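Local coordinates for protein extragenic suppressor (PDB 1XI6) that catalyses the hydrolysis of fructose 1,6-bisphosphate to fructose 6-phosphate and phosphate, using magnesium as cofactor, at residues A[124-128]-A[129-133]. Numbering follows the deposited sequence.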
ATOM      1  N   ILE A 124      -5.752  -3.250  -2.451  1.00 50.00           N
ATOM      2  CA  ILE A 124      -5.497  -1.879  -2.842  1.00 50.00           C
ATOM      3  C   ILE A 124      -6.546  -1.526  -3.877  1.00 50.00           C
ATOM      4  O   ILE A 124      -6.670  -2.204  -4.894  1.00 50.00           O
ATOM      5  CB  ILE A 124      -4.070  -1.677  -3.372  1.00 50.00           C
ATOM      6  CG1 ILE A 124      -3.078  -1.787  -2.219  1.00 50.00           C
ATOM      7  CG2 ILE A 124      -3.927  -0.307  -4.032  1.00 50.00           C
ATOM      8  CD1 ILE A 124      -1.669  -2.024  -2.620  1.00 50.00           C
ATOM      9  N   TYR A 125      -7.325  -0.490  -3.594  1.00 50.00           N
ATOM     10  CA  TYR A 125      -8.243   0.039  -4.585  1.00 50.00           C
ATOM     11  C   TYR A 125      -7.736   1.369  -5.133  1.00 50.00           C
ATOM     12  O   TYR A 125      -7.415   2.280  -4.370  1.00 50.00           O
ATOM     13  CB  TYR A 125      -9.676   0.163  -4.049  1.00 50.00           C
ATOM     14  CG  TYR A 125     -10.647   0.673  -5.095  1.00 50.00           C
ATOM     15  CD1 TYR A 125     -11.168   1.961  -5.020  1.00 50.00           C
ATOM     16  CD2 TYR A 125     -11.024  -0.131  -6.182  1.00 50.00           C
ATOM     17  CE1 TYR A 125     -12.053   2.436  -5.998  1.00 50.00           C
ATOM     18  CE2 TYR A 125     -11.908   0.339  -7.166  1.00 50.00           C
ATOM     19  CZ  TYR A 125     -12.416   1.620  -7.067  1.00 50.00           C
ATOM     20  OH  TYR A 125     -13.292   2.086  -8.020  1.00 50.00           O
ATOM     21  N   GLU A 126      -7.672   1.458  -6.459  1.00 50.00           N
ATOM     22  CA  GLU A 126      -7.222   2.661  -7.146  1.00 50.00           C
ATOM     23  C   GLU A 126      -8.401   3.361  -7.811  1.00 50.00           C
ATOM     24  O   GLU A 126      -8.767   3.004  -8.922  1.00 50.00           O
ATOM     25  CB  GLU A 126      -6.160   2.321  -8.183  1.00 50.00           C
ATOM     26  CG  GLU A 126      -5.365   3.506  -8.610  1.00 50.00           C
ATOM     27  CD  GLU A 126      -4.607   3.316  -9.903  1.00 50.00           C
ATOM     28  OE1 GLU A 126      -4.501   2.183 -10.413  1.00 50.00           O
ATOM     29  OE2 GLU A 126      -4.108   4.337 -10.412  1.00 50.00           O
ATOM     30  N   PRO A 127      -9.000   4.359  -7.130  1.00 50.00           N
ATOM     31  CA  PRO A 127     -10.241   4.967  -7.621  1.00 50.00           C
ATOM     32  C   PRO A 127     -10.213   5.521  -9.053  1.00 50.00           C
ATOM     33  O   PRO A 127     -11.186   5.324  -9.772  1.00 50.00           O
ATOM     34  CB  PRO A 127     -10.520   6.070  -6.588  1.00 50.00           C
ATOM     35  CG  PRO A 127      -9.832   5.611  -5.373  1.00 50.00           C
ATOM     36  CD  PRO A 127      -8.579   4.969  -5.855  1.00 50.00           C
ATOM     37  N   MET A 128      -9.119   6.171  -9.466  1.00 50.00           N
ATOM     38  CA  MET A 128      -9.022   6.772 -10.819  1.00 50.00           C
ATOM     39  C   MET A 128      -9.088   5.772 -11.970  1.00 50.00           C
ATOM     40  O   MET A 128      -9.549   6.110 -13.058  1.00 50.00           O
ATOM     41  CB  MET A 128      -7.752   7.622 -10.979  1.00 50.00           C
ATOM     42  CG  MET A 128      -7.705   8.895 -10.142  1.00 50.00           C
ATOM     43  SD  MET A 128      -9.160   9.972 -10.166  1.00 50.00           S
ATOM     44  CE  MET A 128      -9.164  10.525 -11.867  1.00 50.00           C
ATOM     45  N   THR A 129      -8.618   4.553 -11.728  1.00 50.00           N
ATOM     46  CA  THR A 129      -8.631   3.483 -12.727  1.00 50.00           C
ATOM     47  C   THR A 129      -9.675   2.415 -12.423  1.00 50.00           C
ATOM     48  O   THR A 129      -9.863   1.499 -13.221  1.00 50.00           O
ATOM     49  CB  THR A 129      -7.273   2.780 -12.812  1.00 50.00           C
ATOM     50  OG1 THR A 129      -6.939   2.257 -11.525  1.00 50.00           O
ATOM     51  CG2 THR A 129      -6.180   3.741 -13.256  1.00 50.00           C
ATOM     52  N   GLU A 130     -10.338   2.541 -11.271  1.00 50.00           N
ATOM     53  CA  GLU A 130     -11.305   1.551 -10.736  1.00 50.00           C
ATOM     54  C   GLU A 130     -10.717   0.148 -10.556  1.00 50.00           C
ATOM     55  O   GLU A 130     -11.386  -0.857 -10.773  1.00 50.00           O
ATOM     56  CB  GLU A 130     -12.594   1.529 -11.561  1.00 50.00           C
ATOM     57  CG  GLU A 130     -13.398   2.810 -11.434  1.00 50.00           C
ATOM     58  CD  GLU A 130     -14.724   2.769 -12.186  1.00 50.00           C
ATOM     59  OE1 GLU A 130     -15.541   3.702 -11.995  1.00 50.00           O
ATOM     60  OE2 GLU A 130     -14.957   1.816 -12.966  1.00 50.00           O
ATOM     61  N   ARG A 131      -9.454   0.105 -10.149  1.00 50.00           N
ATOM     62  CA  ARG A 131      -8.702  -1.134 -10.076  1.00 50.00           C
ATOM     63  C   ARG A 131      -8.738  -1.731  -8.690  1.00 50.00           C
ATOM     64  O   ARG A 131      -8.406  -1.070  -7.710  1.00 50.00           O
ATOM     65  CB  ARG A 131      -7.259  -0.906 -10.507  1.00 50.00           C
ATOM     66  CG  ARG A 131      -7.089  -0.834 -11.997  1.00 50.00           C
ATOM     67  CD  ARG A 131      -5.644  -0.920 -12.328  1.00 50.00           C
ATOM     68  NE  ARG A 131      -5.378  -0.583 -13.717  1.00 50.00           N
ATOM     69  CZ  ARG A 131      -4.553   0.376 -14.112  1.00 50.00           C
ATOM     70  NH1 ARG A 131      -4.378   0.591 -15.400  1.00 50.00           N
ATOM     71  NH2 ARG A 131      -3.895   1.116 -13.231  1.00 50.00           N
ATOM     72  N   PHE A 132      -9.139  -2.995  -8.631  1.00 50.00           N
ATOM     73  CA  PHE A 132      -9.280  -3.709  -7.375  1.00 50.00           C
ATOM     74  C   PHE A 132      -8.206  -4.773  -7.263  1.00 50.00           C
ATOM     75  O   PHE A 132      -8.324  -5.837  -7.840  1.00 50.00           O
ATOM     76  CB  PHE A 132     -10.689  -4.296  -7.274  1.00 50.00           C
ATOM     77  CG  PHE A 132     -10.986  -4.965  -5.963  1.00 50.00           C
ATOM     78  CD1 PHE A 132     -10.692  -4.345  -4.755  1.00 50.00           C
ATOM     79  CD2 PHE A 132     -11.585  -6.219  -5.940  1.00 50.00           C
ATOM     80  CE1 PHE A 132     -10.972  -4.970  -3.548  1.00 50.00           C
ATOM     81  CE2 PHE A 132     -11.873  -6.854  -4.742  1.00 50.00           C
ATOM     82  CZ  PHE A 132     -11.569  -6.231  -3.545  1.00 50.00           C
ATOM     83  N   PHE A 133      -7.147  -4.456  -6.531  1.00 50.00           N
ATOM     84  CA  PHE A 133      -6.036  -5.379  -6.336  1.00 50.00           C
ATOM     85  C   PHE A 133      -6.264  -6.234  -5.100  1.00 50.00           C
ATOM     86  O   PHE A 133      -6.630  -5.729  -4.038  1.00 50.00           O
ATOM     87  CB  PHE A 133      -4.710  -4.636  -6.166  1.00 50.00           C
ATOM     88  CG  PHE A 133      -4.293  -3.828  -7.354  1.00 50.00           C
ATOM     89  CD1 PHE A 133      -4.642  -2.479  -7.454  1.00 50.00           C
ATOM     90  CD2 PHE A 133      -3.518  -4.401  -8.365  1.00 50.00           C
ATOM     91  CE1 PHE A 133      -4.246  -1.720  -8.554  1.00 50.00           C
ATOM     92  CE2 PHE A 133      -3.112  -3.653  -9.467  1.00 50.00           C
ATOM     93  CZ  PHE A 133      -3.475  -2.311  -9.567  1.00 50.00           C
TER
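I124 and E126 form antiparallel hydrogen-bonded pairs with F133 and R131, the axes of strands 124-126 and 131-133 lying at 170°, with Y125 and F132 as the non-hydrogen-bonded pair between them. Strands 118-126 and 131-136 thus make a β-hairpin in the larger sheet of this inositol monophosphatase-type fold, and its turn ends in a G1 β-bulge, E130 and R131 both facing E126. E130 has the positive φ (57°) that goes with the first bulge position. The carbonyl oxygen of E126 accepts from the amides of R131 and T129, which reach it from opposite faces of the carbonyl plane.

Polar contacts centre on the E126 carboxylate. With CG anti to the backbone N (chi1 -162°) and the chain extended beyond it, E126 runs alongside R131. T129 OG1 donates to E126 OE1 at 2.7 Å from above the carboxylate plane, while R131 NH2 forms a salt bridge with the same OE1 at 3.1 Å, meeting its syn lone pair. The other oxygen, OE2, is hydrogen-bonded to Y190 OH of helix 184-193, so both carboxylate oxygens are held. Replacing E126 by alanine is likely to leave R131 without this counter-charge and the hydroxyls of T129 and Y190 without their carboxylate partner. T129 CG2 lies over one face of the R131 guanidinium, offset toward its rim.

On the same face of the sheet I124 CG2 packs against F133 CD1 at 4.1 Å, and both residues lean on A189 of that helix; the I124 side chain is about 6 Å from that of D95, a probable substrate-binding residue. Across the sheet, helix 11-28 covers Y125 and F132. The Y125 ring extends beside E130 toward the turn, and Y125 OH is hydrogen-bonded to E26 OE1. The ring's CD2 passes near R131 O, to which E126 N donates at 2.9 Å, in the plane of that carbonyl.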